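PmbA-related protein (Thermotoga maritima, PDB 1VL4) is of uncertain function but, as a member of the PmbA/TldD family, may be a metallopeptidase, and is also considered a putative modulator of DNA gyrase. Local coordinates at residues 32-37 and 165-170; 64-69 and 104-109; 222-227 and 390-395; 228-233 and 401-406; 281-286 and 347-352. All coordinates share one frame; numbering follows the deposited sequence. Where two conformers were deposited one is given.

Interaction 1 of 5, residues 32-37 and 165-170; sequences EVQISF and ITNTLG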
# COMPACT_ATOMS: atom_id res chain seq x y z
N GLU A 32 -30.92 9.99 -10.53
CA GLU A 32 -30.98 8.69 -9.91
C GLU A 32 -29.94 8.73 -8.78
O GLU A 32 -29.02 9.55 -8.82
CB GLU A 32 -30.64 7.54 -10.87
CG GLU A 32 -31.37 7.59 -12.20
CD GLU A 32 -32.86 7.39 -12.06
OE1 GLU A 32 -33.32 6.96 -10.98
OE2 GLU A 32 -33.58 7.67 -13.04
N VAL A 33 -30.13 7.89 -7.77
CA VAL A 33 -29.12 7.69 -6.73
C VAL A 33 -28.90 6.21 -6.48
O VAL A 33 -29.83 5.36 -6.61
CB VAL A 33 -29.43 8.48 -5.42
CG1 VAL A 33 -30.66 7.89 -4.70
CG2 VAL A 33 -28.25 8.53 -4.52
N GLN A 34 -27.64 5.89 -6.17
CA GLN A 34 -27.21 4.57 -5.79
C GLN A 34 -26.39 4.64 -4.51
O GLN A 34 -25.54 5.52 -4.35
CB GLN A 34 -26.42 3.89 -6.89
CG GLN A 34 -25.91 2.52 -6.55
CD GLN A 34 -25.39 1.81 -7.81
OE1 GLN A 34 -26.15 1.24 -8.59
NE2 GLN A 34 -24.10 1.93 -8.05
N ILE A 35 -26.70 3.74 -3.59
CA ILE A 35 -26.08 3.68 -2.30
C ILE A 35 -25.45 2.30 -2.11
O ILE A 35 -26.11 1.26 -2.27
CB ILE A 35 -27.07 3.94 -1.15
CG1 ILE A 35 -27.88 5.19 -1.41
CG2 ILE A 35 -26.29 4.03 0.18
CD1 ILE A 35 -29.14 5.24 -0.58
N SER A 36 -24.15 2.30 -1.83
CA SER A 36 -23.42 1.09 -1.59
C SER A 36 -22.94 1.14 -0.11
O SER A 36 -22.35 2.14 0.37
CB SER A 36 -22.25 0.95 -2.55
OG SER A 36 -22.70 0.97 -3.89
N PHE A 37 -23.18 0.05 0.58
CA PHE A 37 -22.92 -0.08 2.00
C PHE A 37 -21.99 -1.30 2.19
O PHE A 37 -22.17 -2.36 1.57
CB PHE A 37 -24.29 -0.15 2.69
CG PHE A 37 -24.30 -0.68 4.13
CD1 PHE A 37 -23.85 -1.98 4.44
CD2 PHE A 37 -24.92 0.06 5.13
CE1 PHE A 37 -23.91 -2.50 5.74
CE2 PHE A 37 -25.00 -0.44 6.45
CZ PHE A 37 -24.47 -1.73 6.75
N ILE A 165 -26.15 -3.03 -1.97
CA ILE A 165 -26.23 -2.04 -3.06
C ILE A 165 -27.70 -1.82 -3.41
O ILE A 165 -28.46 -2.78 -3.64
CB ILE A 165 -25.39 -2.38 -4.27
CG1 ILE A 165 -23.98 -2.84 -3.87
CG2 ILE A 165 -25.32 -1.14 -5.24
CD1 ILE A 165 -23.13 -3.38 -4.98
N THR A 166 -28.10 -0.56 -3.41
CA THR A 166 -29.48 -0.29 -3.82
C THR A 166 -29.52 1.03 -4.58
O THR A 166 -28.69 1.90 -4.34
CB THR A 166 -30.42 -0.34 -2.59
OG1 THR A 166 -31.79 -0.16 -3.00
CG2 THR A 166 -30.04 0.73 -1.56
N ASN A 167 -30.47 1.15 -5.51
CA ASN A 167 -30.65 2.34 -6.30
C ASN A 167 -32.12 2.60 -6.66
O ASN A 167 -32.99 1.72 -6.43
CB ASN A 167 -29.72 2.32 -7.52
CG ASN A 167 -30.12 1.33 -8.55
OD1 ASN A 167 -31.28 1.07 -8.74
ND2 ASN A 167 -29.12 0.82 -9.32
N THR A 168 -32.36 3.78 -7.21
CA THR A 168 -33.72 4.25 -7.55
C THR A 168 -34.27 3.55 -8.83
O THR A 168 -35.41 3.78 -9.23
CB THR A 168 -33.71 5.76 -7.71
OG1 THR A 168 -32.63 6.15 -8.58
CG2 THR A 168 -33.49 6.42 -6.33
N LEU A 169 -33.47 2.70 -9.46
CA LEU A 169 -33.93 1.82 -10.56
C LEU A 169 -34.40 0.46 -10.07
O LEU A 169 -34.57 -0.50 -10.85
CB LEU A 169 -32.84 1.67 -11.63
CG LEU A 169 -32.42 2.91 -12.38
CD1 LEU A 169 -31.45 3.76 -11.53
CD2 LEU A 169 -31.79 2.43 -13.72
N GLY A 170 -34.60 0.35 -8.76
CA GLY A 170 -35.10 -0.88 -8.20
C GLY A 170 -34.07 -1.88 -7.75
O GLY A 170 -34.44 -2.90 -7.21
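Ile35 and Thr166 form an antiparallel hydrogen-bonded pair, Ile35 N to Thr166 O at 2.8 Å and Thr166 N to Ile35 O at 2.9 Å, flanked by the non-hydrogen-bonded pairs Gln34 with Asn167 and Ser36 with Ile165. On the face of Gln34, Asn167 ND2 gives a nearly straight bond (170°) to Gln34 OE1 at 3.1 Å. The two amide planes lie only 10° apart and the donor sits on an in-plane lone pair of OE1, so the amides join edge to edge. Asn167 ND2 also reaches Phe107 O, and with both hydrogens engaged its flip is settled. These are central strands of the six-stranded antiparallel sheet: 32-48 lies between 51-69 and 148-167, while helix 15-29 packs on the face of Val33 and Ile35. Strand 148-167 ends in a type I turn, Asn167 to Gly170, where Asn167 OD1 accepts Leu169 N as an Asx turn. Past the last pair, Thr168 OG1 stands between its own backbone N and carbonyl carbon (chi1 50°), which lets it donate to the anti lone pair of Glu32 OE1 at 2.6 Å while accepting from Val33 N at 3.2 Å. Its methyl CG2 meets Val33 CG1 at 3.6 Å.

Interaction 2 of 5, residues 64-69 and 104-109; sequences EIKVLK and EYFFEG
Leu68 sets one methyl squarely on the ring of Phe106: CD2 stands 3.8 Å from the ring centroid, 13° off the normal, a CH-pi contact over the centre of the face. The same residue's CB meets Phe106 CZ at 3.6 Å, so the leucine lies over the ring from its middle to its far end. With CG anti to the backbone N (chi1 176°), Leu68 reaches out from its strand toward the incoming loop, and its other methyl, CD1, rests 3.6 Å from Glu104 O. Lys66 borders the ring differently. Its carbonyl O lies near the ring plane at the edge, 3.4 Å from Phe106 CZ, and its aliphatic CD is 3.9 Å from CE1. The arrangement is a loop, 104-109, laid against strand 51-69 of the six-stranded antiparallel sheet through the Phe106 ring. Phe106 also touches Glu32 and Gln34 on the adjoining strand 32-48, and Leu169 in the turn after strand 148-167, so the ring bears on two neighbouring strands and that turn. Farther out, Lys66 NZ makes a long salt bridge of 3.9 Å to Glu64 OE2 along its own strand. Thr73 of strand 72-78, on the strand's other flank in the sheet, touches both Lys66 and Leu68, and Phe107 O accepts a hydrogen bond from Asn167 ND2.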
# COMPACT_ATOMS: atom_id res chain seq x y z
N GLU A 64 -21.07 4.69 0.21
CA GLU A 64 -20.87 5.48 -0.98
C GLU A 64 -22.23 5.91 -1.52
O GLU A 64 -23.10 5.06 -1.75
CB GLU A 64 -20.19 4.65 -2.07
CG GLU A 64 -19.88 5.50 -3.33
CD GLU A 64 -19.41 4.66 -4.53
OE1 GLU A 64 -19.41 3.41 -4.47
OE2 GLU A 64 -19.05 5.28 -5.55
N ILE A 65 -22.36 7.20 -1.76
CA ILE A 65 -23.56 7.80 -2.33
C ILE A 65 -23.21 8.29 -3.75
O ILE A 65 -22.34 9.18 -3.90
CB ILE A 65 -24.05 8.94 -1.49
CG1 ILE A 65 -24.44 8.46 -0.09
CG2 ILE A 65 -25.27 9.65 -2.15
CD1 ILE A 65 -23.80 9.20 1.02
N LYS A 66 -23.82 7.70 -4.77
CA LYS A 66 -23.54 8.12 -6.14
C LYS A 66 -24.83 8.60 -6.84
O LYS A 66 -25.83 7.86 -6.87
CB LYS A 66 -22.92 6.98 -6.90
CG LYS A 66 -22.46 7.29 -8.32
CD LYS A 66 -21.78 6.08 -8.92
CE LYS A 66 -20.28 6.04 -8.65
NZ LYS A 66 -19.61 4.90 -9.36
N VAL A 67 -24.78 9.81 -7.39
CA VAL A 67 -25.93 10.40 -8.08
C VAL A 67 -25.64 10.46 -9.59
O VAL A 67 -24.53 10.85 -9.99
CB VAL A 67 -26.23 11.78 -7.57
CG1 VAL A 67 -27.29 12.46 -8.41
CG2 VAL A 67 -26.66 11.71 -6.09
N LEU A 68 -26.65 10.09 -10.40
CA LEU A 68 -26.52 9.93 -11.87
C LEU A 68 -27.48 10.91 -12.52
O LEU A 68 -28.65 10.93 -12.21
CB LEU A 68 -26.83 8.52 -12.26
CG LEU A 68 -26.86 8.15 -13.75
CD1 LEU A 68 -25.48 8.24 -14.37
CD2 LEU A 68 -27.40 6.72 -13.86
N LYS A 69 -26.94 11.81 -13.33
CA LYS A 69 -27.74 12.76 -14.10
C LYS A 69 -27.17 12.90 -15.50
O LYS A 69 -26.03 13.30 -15.65
CB LYS A 69 -27.77 14.12 -13.43
CG LYS A 69 -28.86 15.05 -13.96
CD LYS A 69 -28.74 16.40 -13.27
CE LYS A 69 -29.80 17.42 -13.69
NZ LYS A 69 -29.44 18.77 -13.16
N GLU A 104 -22.34 7.07 -18.37
CA GLU A 104 -22.52 6.12 -17.24
C GLU A 104 -23.97 5.67 -17.06
O GLU A 104 -24.92 6.39 -17.39
CB GLU A 104 -22.06 6.70 -15.89
CG GLU A 104 -20.58 7.19 -15.77
CD GLU A 104 -19.59 6.09 -15.46
OE1 GLU A 104 -19.96 5.11 -14.77
OE2 GLU A 104 -18.44 6.19 -15.93
N TYR A 105 -24.13 4.50 -16.46
CA TYR A 105 -25.46 4.12 -15.99
C TYR A 105 -25.47 3.15 -14.81
O TYR A 105 -24.43 2.59 -14.41
CB TYR A 105 -26.32 3.60 -17.16
CG TYR A 105 -25.73 2.45 -17.85
CD1 TYR A 105 -24.70 2.62 -18.76
CD2 TYR A 105 -26.21 1.16 -17.60
CE1 TYR A 105 -24.14 1.53 -19.40
CE2 TYR A 105 -25.69 0.07 -18.24
CZ TYR A 105 -24.65 0.25 -19.14
OH TYR A 105 -24.13 -0.87 -19.77
N PHE A 106 -26.64 3.06 -14.20
CA PHE A 106 -26.90 2.14 -13.11
C PHE A 106 -27.64 0.90 -13.64
O PHE A 106 -28.36 0.98 -14.65
CB PHE A 106 -27.79 2.77 -12.05
CG PHE A 106 -27.16 3.92 -11.29
CD1 PHE A 106 -25.77 4.11 -11.22
CD2 PHE A 106 -27.99 4.81 -10.58
CE1 PHE A 106 -25.22 5.18 -10.45
CE2 PHE A 106 -27.45 5.89 -9.83
CZ PHE A 106 -26.05 6.07 -9.78
N PHE A 107 -27.49 -0.18 -12.90
CA PHE A 107 -28.15 -1.42 -13.13
C PHE A 107 -29.53 -1.45 -12.45
O PHE A 107 -29.69 -1.05 -11.29
CB PHE A 107 -27.28 -2.58 -12.63
CG PHE A 107 -27.65 -3.91 -13.20
CD1 PHE A 107 -27.52 -4.14 -14.56
CD2 PHE A 107 -28.10 -4.94 -12.40
CE1 PHE A 107 -27.82 -5.40 -15.10
CE2 PHE A 107 -28.44 -6.19 -12.96
CZ PHE A 107 -28.28 -6.41 -14.30
N GLU A 108 -30.51 -1.94 -13.19
CA GLU A 108 -31.88 -2.02 -12.71
C GLU A 108 -32.15 -3.23 -11.83
O GLU A 108 -31.46 -4.22 -11.89
CB GLU A 108 -32.82 -2.09 -13.93
CG GLU A 108 -32.84 -0.84 -14.74
CD GLU A 108 -33.78 -0.94 -15.92
OE1 GLU A 108 -33.37 -1.56 -16.93
OE2 GLU A 108 -34.92 -0.42 -15.82
N GLY A 109 -33.20 -3.15 -11.03
CA GLY A 109 -33.64 -4.25 -10.20
C GLY A 109 -34.27 -5.34 -11.03
O GLY A 109 -34.47 -5.17 -12.24

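Interaction 3 of 5, residues 222-227 and 390-395; sequences ISLIGS and KGYWVE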
# COMPACT_ATOMS: atom_id res chain seq x y z
N ILE A 222 12.82 -27.41 4.98
CA ILE A 222 13.79 -28.48 5.16
C ILE A 222 14.18 -29.13 3.83
O ILE A 222 15.33 -29.53 3.63
CB ILE A 222 13.22 -29.55 6.11
CG1 ILE A 222 13.33 -29.08 7.56
CG2 ILE A 222 13.95 -30.89 5.98
CD1 ILE A 222 12.37 -29.79 8.52
N SER A 223 13.20 -29.25 2.94
CA SER A 223 13.40 -29.89 1.66
C SER A 223 14.40 -29.13 0.77
O SER A 223 14.96 -29.72 -0.17
CB SER A 223 12.08 -30.07 0.94
OG SER A 223 11.55 -28.84 0.52
N LEU A 224 14.61 -27.85 1.07
CA LEU A 224 15.58 -27.03 0.34
C LEU A 224 17.00 -27.13 0.92
O LEU A 224 17.94 -26.54 0.37
CB LEU A 224 15.14 -25.57 0.28
CG LEU A 224 13.84 -25.34 -0.46
CD1 LEU A 224 13.42 -23.89 -0.25
CD2 LEU A 224 13.97 -25.68 -1.94
N ILE A 225 17.16 -27.86 2.02
CA ILE A 225 18.50 -28.02 2.57
C ILE A 225 19.32 -28.81 1.58
O ILE A 225 18.84 -29.84 1.09
CB ILE A 225 18.48 -28.74 3.92
CG1 ILE A 225 17.72 -27.89 4.96
CG2 ILE A 225 19.92 -29.10 4.36
CD1 ILE A 225 17.51 -28.65 6.25
N GLY A 226 20.54 -28.34 1.31
CA GLY A 226 21.42 -28.92 0.30
C GLY A 226 21.12 -28.45 -1.12
O GLY A 226 21.52 -29.09 -2.09
N SER A 227 20.39 -27.35 -1.26
CA SER A 227 20.16 -26.76 -2.56
C SER A 227 21.49 -26.48 -3.25
O SER A 227 22.52 -26.29 -2.60
CB SER A 227 19.32 -25.50 -2.46
OG SER A 227 17.96 -25.83 -2.22
N LYS A 390 11.92 -20.34 -6.31
CA LYS A 390 12.40 -21.49 -5.52
C LYS A 390 11.92 -22.76 -6.20
O LYS A 390 10.81 -22.80 -6.74
CB LYS A 390 11.76 -21.45 -4.12
CG LYS A 390 12.40 -20.48 -3.10
CD LYS A 390 11.46 -20.33 -1.89
CE LYS A 390 12.21 -20.00 -0.62
NZ LYS A 390 12.70 -18.57 -0.57
N GLY A 391 12.72 -23.81 -6.14
CA GLY A 391 12.34 -25.09 -6.71
C GLY A 391 13.40 -26.17 -6.50
O GLY A 391 14.25 -26.07 -5.60
N TYR A 392 13.33 -27.19 -7.36
CA TYR A 392 14.07 -28.44 -7.22
C TYR A 392 14.52 -28.90 -8.61
O TYR A 392 13.90 -28.53 -9.61
CB TYR A 392 13.13 -29.51 -6.62
CG TYR A 392 12.60 -29.12 -5.27
CD1 TYR A 392 11.54 -28.24 -5.17
CD2 TYR A 392 13.22 -29.55 -4.09
CE1 TYR A 392 11.08 -27.81 -3.93
CE2 TYR A 392 12.75 -29.13 -2.82
CZ TYR A 392 11.68 -28.26 -2.76
OH TYR A 392 11.15 -27.81 -1.55
N TRP A 393 15.56 -29.73 -8.64
CA TRP A 393 16.01 -30.45 -9.83
C TRP A 393 15.41 -31.87 -9.76
O TRP A 393 15.40 -32.50 -8.69
CB TRP A 393 17.54 -30.52 -9.89
CG TRP A 393 18.00 -31.27 -11.10
CD1 TRP A 393 18.58 -32.51 -11.14
CD2 TRP A 393 17.87 -30.84 -12.47
NE1 TRP A 393 18.83 -32.86 -12.44
CE2 TRP A 393 18.38 -31.87 -13.27
CE3 TRP A 393 17.35 -29.70 -13.08
CZ2 TRP A 393 18.41 -31.77 -14.66
CZ3 TRP A 393 17.38 -29.62 -14.46
CH2 TRP A 393 17.90 -30.63 -15.23
N VAL A 394 14.91 -32.34 -10.89
CA VAL A 394 14.33 -33.66 -11.00
C VAL A 394 15.17 -34.44 -11.99
O VAL A 394 15.49 -33.95 -13.05
CB VAL A 394 12.88 -33.57 -11.52
CG1 VAL A 394 12.26 -34.95 -11.75
CG2 VAL A 394 12.03 -32.75 -10.56
N GLU A 395 15.56 -35.64 -11.62
CA GLU A 395 16.08 -36.61 -12.59
C GLU A 395 15.42 -37.96 -12.36
O GLU A 395 15.14 -38.36 -11.24
CB GLU A 395 17.61 -36.72 -12.59
CG GLU A 395 18.27 -36.17 -11.36
CD GLU A 395 19.79 -36.20 -11.45
OE1 GLU A 395 20.34 -36.25 -12.58
OE2 GLU A 395 20.44 -36.18 -10.37
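Ser223 and Tyr392 supply the polar part of the contact. Ser223 OG lies in the plane of the Tyr392 ring at its hydroxyl edge and is modelled in a hydrogen bond with OH at 2.3 Å, so short, and with two serine conformers, that its length is doubtful. Ser223 OG is also bonded to Glu220 O, one turn back in helix 210-223. The apolar part belongs to Leu224. Its CD2 comes to within 3.5 Å of Tyr392 CZ, the two side chains crossing at about a right angle, while CD1 lies 4.1 Å from Lys390 CE, whose ammonium goes on to Ser195. With an alanine here both methyls go, and a gap is likely to open between the tyrosine ring and the lysine chain. Within the loop, a type II turn from Leu224 to Ser227 brings Ser227 OG to Leu224 O at 2.7 Å. The end of helix 210-223 thus rests on strand 384-395 through the packing of Leu224, with the hydroxyl pair, if its length is real, as the polar link across it: a joint of side chains rather than of paired backbones.

Interaction 4 of 5, residues 228-233 and 401-406; sequences KTIPSG and HGVEDI
Gly402 O is gripped by two donors from opposite faces of its carbonyl plane: Lys228 N at 3.0 Å and His401 ND1, also at 3.0 Å. The histidine bond is almost straight (175°) and lies in the ring plane, which fixes the rotation of the imidazole and places a proton on ND1. His401 CG stands between its backbone N and carbonyl carbon (chi1 58°), turning the ring onto the carbonyl of the next residue. The aliphatic chain of Lys228 then crosses over one face of that ring, with CD 4.1 Å from the centroid in a CH-pi contact; Trp393 meets the ring as well. Further along, Glu404 N donates to Lys228 O at 2.8 Å, and Thr229 OG1 donates to Glu404 O at 2.5 Å, a short bond. Ile230 turns its CG2 to Val403 CG1 at 4.0 Å, an apolar contact next to these polar links, and the burial of Ile230 N here goes without any partner in the model. The Glu404 carboxylate is taken up by a salt bridge with Arg194. The arrangement is a single backbone bridge, Lys228 with Val403, by which the connection from helix 210-223 to strand 233-239 runs briefly along strand 398-404 of the mixed seven-stranded sheet, just before the chain turns a corner at Asp405 into strand 406-411.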
# COMPACT_ATOMS: atom_id res chain seq x y z
N LYS A 228 21.45 -26.51 -4.57
CA LYS A 228 22.58 -26.23 -5.43
C LYS A 228 22.01 -25.37 -6.53
O LYS A 228 20.82 -25.45 -6.82
CB LYS A 228 23.14 -27.52 -6.02
CG LYS A 228 23.51 -28.57 -4.97
CD LYS A 228 24.03 -29.87 -5.59
CE LYS A 228 25.47 -29.75 -6.07
NZ LYS A 228 26.45 -29.41 -4.99
N THR A 229 22.81 -24.54 -7.17
CA THR A 229 22.26 -23.77 -8.29
C THR A 229 22.45 -24.64 -9.53
O THR A 229 23.02 -25.73 -9.43
CB THR A 229 22.88 -22.33 -8.42
OG1 THR A 229 21.90 -21.44 -8.99
CG2 THR A 229 24.18 -22.34 -9.23
N ILE A 230 21.90 -24.22 -10.65
CA ILE A 230 22.04 -24.97 -11.88
C ILE A 230 22.48 -24.02 -12.99
O ILE A 230 22.39 -22.80 -12.82
CB ILE A 230 20.71 -25.68 -12.29
CG1 ILE A 230 19.64 -24.66 -12.68
CG2 ILE A 230 20.23 -26.62 -11.18
CD1 ILE A 230 18.37 -25.31 -13.23
N PRO A 231 22.96 -24.59 -14.11
CA PRO A 231 23.33 -23.76 -15.23
C PRO A 231 22.15 -23.04 -15.85
O PRO A 231 21.04 -23.60 -16.00
CB PRO A 231 24.00 -24.76 -16.22
CG PRO A 231 24.35 -25.95 -15.40
CD PRO A 231 23.26 -26.01 -14.37
N SER A 232 22.36 -21.78 -16.19
CA SER A 232 21.35 -21.04 -16.91
C SER A 232 21.06 -21.82 -18.16
O SER A 232 21.97 -22.28 -18.85
CB SER A 232 21.85 -19.66 -17.30
OG SER A 232 22.05 -18.87 -16.15
N GLY A 233 19.78 -21.96 -18.47
CA GLY A 233 19.42 -22.64 -19.69
C GLY A 233 17.91 -22.71 -19.79
O GLY A 233 17.20 -22.16 -18.98
N HIS A 401 17.31 -32.62 -5.75
CA HIS A 401 17.83 -31.61 -4.82
C HIS A 401 17.23 -30.24 -5.08
O HIS A 401 16.82 -29.96 -6.20
CB HIS A 401 19.36 -31.51 -4.86
CG HIS A 401 19.93 -31.18 -6.21
ND1 HIS A 401 19.94 -29.90 -6.73
CD2 HIS A 401 20.54 -31.96 -7.13
CE1 HIS A 401 20.52 -29.91 -7.92
NE2 HIS A 401 20.90 -31.15 -8.18
N GLY A 402 17.18 -29.40 -4.06
CA GLY A 402 16.64 -28.06 -4.21
C GLY A 402 17.55 -27.22 -5.09
O GLY A 402 18.71 -27.53 -5.28
N VAL A 403 16.99 -26.16 -5.67
CA VAL A 403 17.74 -25.31 -6.60
C VAL A 403 17.84 -23.88 -6.05
O VAL A 403 16.84 -23.21 -5.89
CB VAL A 403 17.07 -25.33 -8.01
CG1 VAL A 403 17.79 -24.40 -8.95
CG2 VAL A 403 17.13 -26.73 -8.58
N GLU A 404 19.08 -23.47 -5.79
CA GLU A 404 19.44 -22.15 -5.26
C GLU A 404 19.46 -21.06 -6.29
O GLU A 404 19.95 -21.26 -7.42
CB GLU A 404 20.90 -22.16 -4.79
CG GLU A 404 21.19 -22.93 -3.55
CD GLU A 404 22.26 -22.27 -2.77
OE1 GLU A 404 21.98 -21.18 -2.22
OE2 GLU A 404 23.38 -22.83 -2.68
N ASP A 405 19.03 -19.88 -5.87
CA ASP A 405 19.39 -18.66 -6.55
C ASP A 405 19.03 -18.75 -8.01
O ASP A 405 19.89 -18.65 -8.88
CB ASP A 405 20.90 -18.42 -6.40
CG ASP A 405 21.32 -18.23 -4.96
OD1 ASP A 405 20.62 -17.52 -4.21
OD2 ASP A 405 22.37 -18.79 -4.60
N ILE A 406 17.76 -19.01 -8.29
CA ILE A 406 17.33 -19.03 -9.67
C ILE A 406 16.30 -17.96 -9.98
O ILE A 406 15.53 -17.54 -9.13
CB ILE A 406 16.83 -20.42 -10.11
CG1 ILE A 406 15.77 -20.96 -9.15
CG2 ILE A 406 18.02 -21.36 -10.26
CD1 ILE A 406 14.86 -21.98 -9.80

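Interaction 5 of 5, residues 281-286 and 347-352; sequences SIKDLP and MLMPGE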
# COMPACT_ATOMS: atom_id res chain seq x y z
N SER A 281 -7.73 -24.59 -19.86
CA SER A 281 -8.99 -23.87 -19.76
C SER A 281 -8.97 -23.08 -18.47
O SER A 281 -8.59 -23.62 -17.43
CB SER A 281 -10.21 -24.81 -19.78
OG SER A 281 -10.37 -25.49 -21.03
N ILE A 282 -9.40 -21.82 -18.55
CA ILE A 282 -9.45 -20.95 -17.42
C ILE A 282 -10.86 -20.34 -17.38
O ILE A 282 -11.33 -19.76 -18.41
CB ILE A 282 -8.39 -19.82 -17.51
CG1 ILE A 282 -6.98 -20.43 -17.59
CG2 ILE A 282 -8.48 -18.91 -16.33
CD1 ILE A 282 -5.87 -19.40 -17.83
N LYS A 283 -11.48 -20.48 -16.21
CA LYS A 283 -12.84 -20.02 -15.96
C LYS A 283 -12.84 -18.92 -14.92
O LYS A 283 -11.97 -18.81 -14.03
CB LYS A 283 -13.71 -21.19 -15.46
CG LYS A 283 -13.89 -22.36 -16.41
CD LYS A 283 -15.12 -23.21 -16.04
CE LYS A 283 -16.43 -22.70 -16.61
NZ LYS A 283 -17.54 -23.60 -16.12
N ASP A 284 -13.87 -18.08 -15.02
CA ASP A 284 -14.22 -17.14 -13.94
C ASP A 284 -15.40 -17.75 -13.23
O ASP A 284 -16.44 -17.99 -13.86
CB ASP A 284 -14.56 -15.75 -14.51
CG ASP A 284 -15.01 -14.72 -13.41
OD1 ASP A 284 -14.76 -14.97 -12.21
OD2 ASP A 284 -15.69 -13.72 -13.73
N LEU A 285 -15.20 -18.07 -11.95
CA LEU A 285 -16.23 -18.74 -11.15
C LEU A 285 -16.76 -17.77 -10.10
O LEU A 285 -15.98 -17.18 -9.38
CB LEU A 285 -15.62 -19.94 -10.43
CG LEU A 285 -15.82 -21.34 -10.91
CD1 LEU A 285 -15.62 -21.56 -12.41
CD2 LEU A 285 -14.96 -22.24 -10.06
N PRO A 286 -18.11 -17.62 -9.99
CA PRO A 286 -18.67 -16.78 -8.89
C PRO A 286 -18.36 -17.29 -7.47
O PRO A 286 -18.33 -16.53 -6.52
CB PRO A 286 -20.18 -16.84 -9.14
CG PRO A 286 -20.30 -17.19 -10.63
CD PRO A 286 -19.14 -18.08 -10.94
N MET A 347 -9.92 -19.60 -12.17
CA MET A 347 -9.54 -20.98 -12.00
C MET A 347 -8.98 -21.61 -13.27
O MET A 347 -9.66 -21.69 -14.28
CB MET A 347 -10.74 -21.80 -11.54
CG MET A 347 -10.43 -23.27 -11.32
SD MET A 347 -11.73 -24.10 -10.46
CE MET A 347 -11.09 -25.75 -10.33
N LEU A 348 -7.79 -22.17 -13.15
CA LEU A 348 -7.27 -23.07 -14.17
C LEU A 348 -7.81 -24.45 -13.90
O LEU A 348 -7.65 -24.99 -12.80
CB LEU A 348 -5.73 -23.11 -14.17
CG LEU A 348 -5.14 -24.17 -15.13
CD1 LEU A 348 -5.23 -23.61 -16.48
CD2 LEU A 348 -3.71 -24.49 -14.84
N MET A 349 -8.47 -25.03 -14.90
CA MET A 349 -9.19 -26.23 -14.74
C MET A 349 -8.22 -27.41 -14.68
O MET A 349 -7.34 -27.50 -15.53
CB MET A 349 -10.18 -26.38 -15.88
CG MET A 349 -11.25 -25.28 -15.97
SD MET A 349 -12.17 -24.91 -14.44
CE MET A 349 -13.13 -26.32 -14.25
N PRO A 350 -8.38 -28.32 -13.69
CA PRO A 350 -7.45 -29.44 -13.56
C PRO A 350 -7.62 -30.48 -14.64
O PRO A 350 -8.71 -30.63 -15.19
CB PRO A 350 -7.81 -30.07 -12.19
CG PRO A 350 -9.24 -29.82 -12.04
CD PRO A 350 -9.44 -28.42 -12.67
N GLY A 351 -6.54 -31.21 -14.91
CA GLY A 351 -6.60 -32.43 -15.66
C GLY A 351 -6.56 -33.59 -14.68
O GLY A 351 -7.00 -33.44 -13.56
N GLU A 352 -5.97 -34.70 -15.10
CA GLU A 352 -6.12 -35.97 -14.37
C GLU A 352 -4.87 -36.46 -13.66
O GLU A 352 -4.92 -37.43 -12.91
CB GLU A 352 -6.66 -37.05 -15.32
CG GLU A 352 -8.00 -36.65 -15.94
CD GLU A 352 -8.58 -37.68 -16.91
OE1 GLU A 352 -7.81 -38.40 -17.58
OE2 GLU A 352 -9.84 -37.74 -16.99
O HOH W 1 -6.96 -26.62 -17.94
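Lys283 and Met349 cross obliquely, the sulfur of the methionine lying against the aliphatic part of the lysine: Met349 SD is 3.7 Å from Lys283 CG. Two bends bring it there, chi2 -51° and chi3 -70°, curling the methionine back over the neighbouring strand. Met347 is extended instead, with CG anti to the backbone N (chi1 -179°), and its SD meets Leu285 CD2 at 3.7 Å. Ile282 and Leu348 occupy the opposite face, with CG1 of the isoleucine 3.8 Å from CD1 of the leucine. Beneath these pairs the antiparallel backbones are joined by Lys283 N to Met347 O, Met347 N to Lys283 O and Met349 N to Ser281 O, each 2.9 Å. Beyond the last of these a water accepts from Ser281 N and lies 2.6 Å from Met349 O, bridging the two backbones beside Ser281. Were an alanine at Met349, the sulfur would be gone from the lysine's flank and the Lys283 chain is likely to be less restrained there, its ammonium keeping Glu306. That ammonium is engaged in a salt bridge to Glu306 and a cation-pi contact with Phe308, so the lysine chain serves two purposes: apolar along its length, where the methionine lies, and charged at its end.

How the interactions relate
Two pairs of neighbouring contacts and one isolated contact make up the set. Interactions 1 and 2, with centres 6 Å apart, both reach the six-stranded antiparallel sheet through adjacent strands 32-48 and 51-69, the loop 104-109 lying against it; interaction 2 falls between the two segments of interaction 1 in the sequence. Interactions 3 and 4, centres 9 Å apart, meet on strands 384-395 and 398-404 of the seven-stranded mixed sheet, and their segments alternate along the chain. The centres of interactions 1 and 3 are 55 Å apart, on opposite sides of the chain's centre. Interaction 5 joins strands of a third sheet, about 14 Å from interaction 1 and 17 Å from interaction 3 by nearest atoms. Contacts between sequence-distant segments thus occur in three separate sheets.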